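Local atomic coordinates of chitin oligosaccharide binding protein NagB2 (Paenibacillus sp. FPU-7, PDB entry 7EHU), a protein that binds short chitin oligosaccharides, N,N'-diacetylchitobiose and N,N',N''-triacetylchitotriose, probably as the extracellular solute-binding component of a bacterial sugar uptake system. Residues D69-T74 / D78-A83; F94-G99 / G109-L114. All blocks are in the same frame, centred on the assembly; numbering follows the deposited sequence.

In the fold
In NagB2, contact 1 (69-74 with 78-83) comes first along the chain, running from the end of strand 64-70 into helix 73-86; contact 2 (94-99 with 109-114) then joins strand 93-97 to the loop after helix 100-107. Both strands pair in parallel with strand 30-36 of one mixed sheet. The contacts have their centres about 14 Å apart, and they touch where Leu81 of helix 73-86 packs on Phe94. Each contact also reaches the two N-acetylglucosamine units of chains B and C. The pair is thus a worked example of how neighbouring strands of one sheet, and the helices that follow them, serve the same sugar pocket.

Contact 1 (D69-T74 / D78-A83); sequences DGVEDT and DVKLKA. With NAG (2-acetamido-2-deoxy-beta-D-glucopyranose), chain B; NAG (2-acetamido-2-deoxy-beta-D-glucopyranose), chain C.
The junction between strand 64-70 and helix 73-86, at the edge of the chitin-oligosaccharide pocket of this periplasmic-binding-protein fold, is tied by a salt bridge and a helical turn. Lys80 swings its extended chain back from the helix, and its NZ meets Asp69 OD2 at 2.8 Å on the syn lone pair, the side of the other carboxylate oxygen. The two side chains arrive from opposite directions. Arg35 shares the same oxygen and Lys67 takes OD1, so this carboxylate probably balances several positive charges. Beside the bridge, Val71 CG2 packs 3.9 Å from Lys80 CD, an apolar flank to the lysine chain. Nearer the sugar, Asp78 N donates to Thr74 O at 3.0 Å as part of the first helical turns, while the carboxylate of Asp78 turns to Lys397.

Glu72 occupies the N-cap position, and the next residue, Asp73, divides its carboxylate between protein and ligand. With CG between the backbone N and the carbonyl carbon (chi1 53°), OD1 reaches the N-H of the next residue: it receives Thr74 N at 2.7 Å on its anti side, 30° out of the carboxylate plane, which helps to fix the group's rotation. OD2 accepts a hydrogen bond from O6 of the chain C sugar at 2.7 Å and also forms a salt bridge with Arg40. An alanine here would remove both carboxylate oxygens, and is likely to leave that sugar hydroxyl without its acceptor and Arg40 without this charge partner. The acetamide methyl of the chain B sugar rests against the same corner, its C8 3.7 Å from Thr74 CG2.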
# COMPACT_ATOMS: atom_id res chain seq x y z
N ASP A 69 0.15 -15.39 -13.74
CA ASP A 69 0.02 -16.15 -12.50
C ASP A 69 -0.48 -15.16 -11.45
O ASP A 69 0.31 -14.42 -10.86
CB ASP A 69 1.34 -16.76 -12.10
CG ASP A 69 1.19 -17.71 -10.94
OD1 ASP A 69 0.28 -18.56 -11.01
OD2 ASP A 69 1.92 -17.57 -9.94
N GLY A 70 -1.79 -15.15 -11.22
CA GLY A 70 -2.38 -14.24 -10.25
C GLY A 70 -2.36 -14.85 -8.88
O GLY A 70 -2.86 -15.96 -8.68
N VAL A 71 -1.81 -14.13 -7.92
CA VAL A 71 -1.65 -14.60 -6.54
C VAL A 71 -2.09 -13.48 -5.60
O VAL A 71 -1.80 -12.31 -5.85
CB VAL A 71 -0.17 -14.97 -6.29
CG1 VAL A 71 0.07 -15.44 -4.88
CG2 VAL A 71 0.29 -16.05 -7.29
N GLU A 72 -2.80 -13.84 -4.53
CA GLU A 72 -3.22 -12.86 -3.54
C GLU A 72 -2.03 -12.07 -3.01
O GLU A 72 -0.95 -12.62 -2.81
CB GLU A 72 -3.85 -13.59 -2.34
CG GLU A 72 -5.01 -14.53 -2.58
CD GLU A 72 -5.14 -15.54 -1.44
OE1 GLU A 72 -5.42 -15.09 -0.31
OE2 GLU A 72 -4.92 -16.76 -1.66
N ASP A 73 -2.27 -10.79 -2.73
CA ASP A 73 -1.24 -9.86 -2.29
C ASP A 73 -0.32 -10.43 -1.20
O ASP A 73 0.90 -10.49 -1.37
CB ASP A 73 -1.87 -8.50 -1.89
CG ASP A 73 -3.03 -8.58 -0.86
OD1 ASP A 73 -3.34 -9.63 -0.28
OD2 ASP A 73 -3.67 -7.51 -0.67
N THR A 74 -0.89 -10.84 -0.07
CA THR A 74 -0.04 -11.28 1.04
C THR A 74 0.72 -12.55 0.68
O THR A 74 1.90 -12.71 1.03
CB THR A 74 -0.86 -11.55 2.31
OG1 THR A 74 -1.86 -12.52 2.00
CG2 THR A 74 -1.51 -10.28 2.85
N ASP A 78 4.83 -12.31 0.71
CA ASP A 78 5.37 -12.85 1.95
C ASP A 78 5.67 -14.33 1.88
O ASP A 78 6.39 -14.82 2.75
CB ASP A 78 4.44 -12.53 3.12
CG ASP A 78 4.22 -11.05 3.29
OD1 ASP A 78 3.18 -10.69 3.84
OD2 ASP A 78 5.11 -10.27 2.91
N VAL A 79 5.15 -15.04 0.89
CA VAL A 79 5.36 -16.48 0.80
C VAL A 79 5.95 -16.87 -0.56
O VAL A 79 7.07 -17.38 -0.63
CB VAL A 79 4.07 -17.26 1.11
CG1 VAL A 79 4.30 -18.77 1.05
CG2 VAL A 79 3.50 -16.85 2.48
N LYS A 80 5.18 -16.66 -1.63
CA LYS A 80 5.52 -17.26 -2.93
C LYS A 80 6.74 -16.60 -3.56
O LYS A 80 7.72 -17.28 -3.89
CB LYS A 80 4.32 -17.25 -3.87
CG LYS A 80 4.46 -18.22 -5.04
CD LYS A 80 3.23 -18.24 -5.93
CE LYS A 80 3.27 -19.40 -6.90
NZ LYS A 80 2.09 -19.43 -7.82
N LEU A 81 6.70 -15.29 -3.80
CA LEU A 81 7.86 -14.65 -4.41
C LEU A 81 9.07 -14.75 -3.48
O LEU A 81 10.20 -14.93 -3.94
CB LEU A 81 7.56 -13.20 -4.72
CG LEU A 81 8.67 -12.44 -5.45
CD1 LEU A 81 8.93 -13.04 -6.82
CD2 LEU A 81 8.30 -10.96 -5.57
N LYS A 82 8.84 -14.65 -2.17
CA LYS A 82 9.94 -14.79 -1.21
C LYS A 82 10.65 -16.13 -1.39
O LYS A 82 11.89 -16.20 -1.44
CB LYS A 82 9.39 -14.65 0.22
CG LYS A 82 10.46 -14.66 1.30
CD LYS A 82 9.87 -14.51 2.71
CE LYS A 82 9.37 -13.10 3.00
NZ LYS A 82 8.53 -13.03 4.26
N ALA A 83 9.88 -17.21 -1.52
CA ALA A 83 10.45 -18.54 -1.66
C ALA A 83 11.15 -18.71 -3.00
O ALA A 83 12.21 -19.33 -3.08
CB ALA A 83 9.35 -19.58 -1.50
C1 NAG B . 0.08 -2.59 0.14
C2 NAG B . 0.88 -3.55 0.99
C3 NAG B . 1.40 -2.85 2.24
C4 NAG B . 2.16 -1.58 1.87
C5 NAG B . 1.30 -0.69 0.98
C6 NAG B . 2.03 0.54 0.48
C7 NAG B . 0.44 -5.96 0.88
C8 NAG B . -0.44 -7.08 1.36
N2 NAG B . 0.12 -4.74 1.34
O3 NAG B . 2.23 -3.76 2.95
O4 NAG B . 2.52 -0.83 3.02
O5 NAG B . 0.86 -1.44 -0.16
O6 NAG B . 3.17 0.20 -0.29
O7 NAG B . 1.39 -6.14 0.13
C1 NAG C . -2.35 -2.70 -4.56
C2 NAG C . -1.25 -1.68 -4.32
C3 NAG C . -0.32 -2.13 -3.20
C4 NAG C . -1.10 -2.58 -1.97
C5 NAG C . -2.15 -3.60 -2.40
C6 NAG C . -3.04 -4.09 -1.29
C7 NAG C . -0.61 -0.43 -6.37
C8 NAG C . 0.26 -0.45 -7.59
N2 NAG C . -0.48 -1.48 -5.55
O3 NAG C . 0.55 -1.05 -2.90
O4 NAG C . -0.21 -3.24 -1.07
O5 NAG C . -3.01 -2.98 -3.37
O6 NAG C . -3.92 -5.10 -1.75
O7 NAG C . -1.38 0.50 -6.14

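Contact 2 (F94-G99 / G109-L114); sequences FNLFGG and GHLLPL. With NAG (2-acetamido-2-deoxy-beta-D-glucopyranose), chain B; NAG (2-acetamido-2-deoxy-beta-D-glucopyranose), chain C.
Two leucine methyls do nearly all the joining here: Leu111, in the loop between helices 100-107 and 115-121, meets strand 93-97 with no hydrogen bond between the segments, Leu111 CA standing 10.2 Å from Leu96 CA. One methyl, CD2, comes to the edge of the Phe94 ring and lies in its plane, 3.5 Å from CZ; the two side chains cross at a slant. The other, CD1, meets Leu96 CD2 tip to tip at 4.1 Å. The torsions of Leu111 fan the two methyls: CG stands anti to the carbonyl carbon (chi1 -61°), and chi2 near 180° (-175°) carries CD1 straight on from CA to Leu96, while the branch CD2 turns to Phe94. Phe94 and Leu96 both direct their side chains toward the loop, where Met85 of helix 73-86 and Tyr105 of helix 100-107 also pack.

Asn95 and Phe97, the other two strand residues, take different partners. Asn95 OD1 accepts a hydrogen bond from Asn316 ND2, and Phe97 enters the sugar pocket: its CZ lies 3.3 Å from O7 of the chain B sugar, whose O6 sits at the ring edge, in plane. Arg77 makes a cation-pi contact with this ring. At the start of the loop, Gly109 closes helix 100-107 with a Schellman motif. The contact itself is wholly apolar and buried; with no directional bond, the loop is held to the strand by shape fit and exclusion of water.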
# COMPACT_ATOMS: atom_id res chain seq x y z
N PHE A 94 7.25 -9.75 -12.14
CA PHE A 94 6.52 -9.97 -10.89
C PHE A 94 6.21 -8.67 -10.18
O PHE A 94 7.03 -7.75 -10.14
CB PHE A 94 7.32 -10.88 -9.92
CG PHE A 94 8.79 -10.57 -9.90
CD1 PHE A 94 9.31 -9.61 -9.06
CD2 PHE A 94 9.66 -11.22 -10.77
CE1 PHE A 94 10.65 -9.27 -9.11
CE2 PHE A 94 11.00 -10.91 -10.81
CZ PHE A 94 11.50 -9.95 -9.97
N ASN A 95 5.05 -8.64 -9.53
CA ASN A 95 4.72 -7.54 -8.64
C ASN A 95 5.73 -7.52 -7.49
O ASN A 95 5.98 -8.55 -6.85
CB ASN A 95 3.30 -7.70 -8.12
CG ASN A 95 2.89 -6.56 -7.22
OD1 ASN A 95 3.08 -6.59 -6.01
ND2 ASN A 95 2.29 -5.54 -7.81
N LEU A 96 6.31 -6.35 -7.24
CA LEU A 96 7.45 -6.16 -6.36
C LEU A 96 7.25 -4.89 -5.55
O LEU A 96 6.75 -3.88 -6.07
CB LEU A 96 8.71 -5.98 -7.22
CG LEU A 96 10.01 -5.63 -6.51
CD1 LEU A 96 10.50 -6.77 -5.63
CD2 LEU A 96 11.10 -5.26 -7.54
N PHE A 97 7.69 -4.90 -4.29
CA PHE A 97 7.70 -3.71 -3.46
C PHE A 97 9.10 -3.10 -3.39
O PHE A 97 10.10 -3.81 -3.25
CB PHE A 97 7.21 -4.01 -2.04
CG PHE A 97 5.71 -4.07 -1.98
CD1 PHE A 97 5.03 -5.23 -2.34
CD2 PHE A 97 4.94 -2.94 -1.66
CE1 PHE A 97 3.65 -5.28 -2.37
CE2 PHE A 97 3.57 -2.97 -1.69
CZ PHE A 97 2.91 -4.14 -2.04
N GLY A 98 9.14 -1.77 -3.39
CA GLY A 98 10.35 -1.02 -3.18
C GLY A 98 10.82 -1.14 -1.74
O GLY A 98 10.17 -1.72 -0.87
N GLY A 99 11.98 -0.54 -1.49
CA GLY A 99 12.56 -0.57 -0.17
C GLY A 99 13.16 -1.92 0.15
O GLY A 99 13.81 -2.52 -0.71
N GLY A 109 21.22 -10.52 -6.27
CA GLY A 109 21.49 -10.63 -7.69
C GLY A 109 20.34 -11.11 -8.54
O GLY A 109 20.57 -11.53 -9.68
N HIS A 110 19.09 -11.03 -8.06
CA HIS A 110 17.96 -11.61 -8.75
C HIS A 110 17.12 -10.63 -9.53
O HIS A 110 16.18 -11.06 -10.20
CB HIS A 110 17.07 -12.36 -7.78
CG HIS A 110 17.77 -13.47 -7.10
ND1 HIS A 110 18.64 -14.31 -7.76
CD2 HIS A 110 17.76 -13.86 -5.81
CE1 HIS A 110 19.14 -15.17 -6.90
NE2 HIS A 110 18.63 -14.93 -5.71
N LEU A 111 17.44 -9.33 -9.48
CA LEU A 111 16.66 -8.29 -10.15
C LEU A 111 17.43 -7.70 -11.32
O LEU A 111 18.60 -7.34 -11.19
CB LEU A 111 16.28 -7.16 -9.19
CG LEU A 111 15.41 -7.56 -8.00
CD1 LEU A 111 15.00 -6.32 -7.20
CD2 LEU A 111 14.15 -8.32 -8.45
N LEU A 112 16.76 -7.57 -12.46
CA LEU A 112 17.36 -6.97 -13.65
C LEU A 112 17.57 -5.48 -13.44
O LEU A 112 16.59 -4.77 -13.16
CB LEU A 112 16.42 -7.20 -14.84
CG LEU A 112 16.96 -6.85 -16.23
CD1 LEU A 112 18.02 -7.85 -16.66
CD2 LEU A 112 15.83 -6.79 -17.24
N PRO A 113 18.78 -4.94 -13.59
CA PRO A 113 18.93 -3.48 -13.56
C PRO A 113 18.35 -2.88 -14.83
O PRO A 113 18.52 -3.41 -15.94
CB PRO A 113 20.45 -3.27 -13.45
CG PRO A 113 21.04 -4.49 -14.03
CD PRO A 113 20.07 -5.62 -13.76
N LEU A 114 17.63 -1.77 -14.67
CA LEU A 114 16.80 -1.23 -15.74
C LEU A 114 17.30 0.07 -16.36
O LEU A 114 16.67 0.56 -17.30
CB LEU A 114 15.37 -1.01 -15.23
CG LEU A 114 14.68 -2.24 -14.67
CD1 LEU A 114 13.31 -1.91 -14.16
CD2 LEU A 114 14.60 -3.34 -15.72
C1 NAG B . 0.08 -2.59 0.14
C2 NAG B . 0.88 -3.55 0.99
C3 NAG B . 1.40 -2.85 2.24
C4 NAG B . 2.16 -1.58 1.87
C5 NAG B . 1.30 -0.69 0.98
C6 NAG B . 2.03 0.54 0.48
C7 NAG B . 0.44 -5.96 0.88
C8 NAG B . -0.44 -7.08 1.36
N2 NAG B . 0.12 -4.74 1.34
O3 NAG B . 2.23 -3.76 2.95
O4 NAG B . 2.52 -0.83 3.02
O5 NAG B . 0.86 -1.44 -0.16
O6 NAG B . 3.17 0.20 -0.29
O7 NAG B . 1.39 -6.14 0.13
C1 NAG C . -2.35 -2.70 -4.56
C2 NAG C . -1.25 -1.68 -4.32
C3 NAG C . -0.32 -2.13 -3.20
C4 NAG C . -1.10 -2.58 -1.97
C5 NAG C . -2.15 -3.60 -2.40
C6 NAG C . -3.04 -4.09 -1.29
C7 NAG C . -0.61 -0.43 -6.37
C8 NAG C . 0.26 -0.45 -7.59
N2 NAG C . -0.48 -1.48 -5.55
O3 NAG C . 0.55 -1.05 -2.90
O4 NAG C . -0.21 -3.24 -1.07
O5 NAG C . -3.01 -2.98 -3.37
O6 NAG C . -3.92 -5.10 -1.75
O7 NAG C . -1.38 0.50 -6.14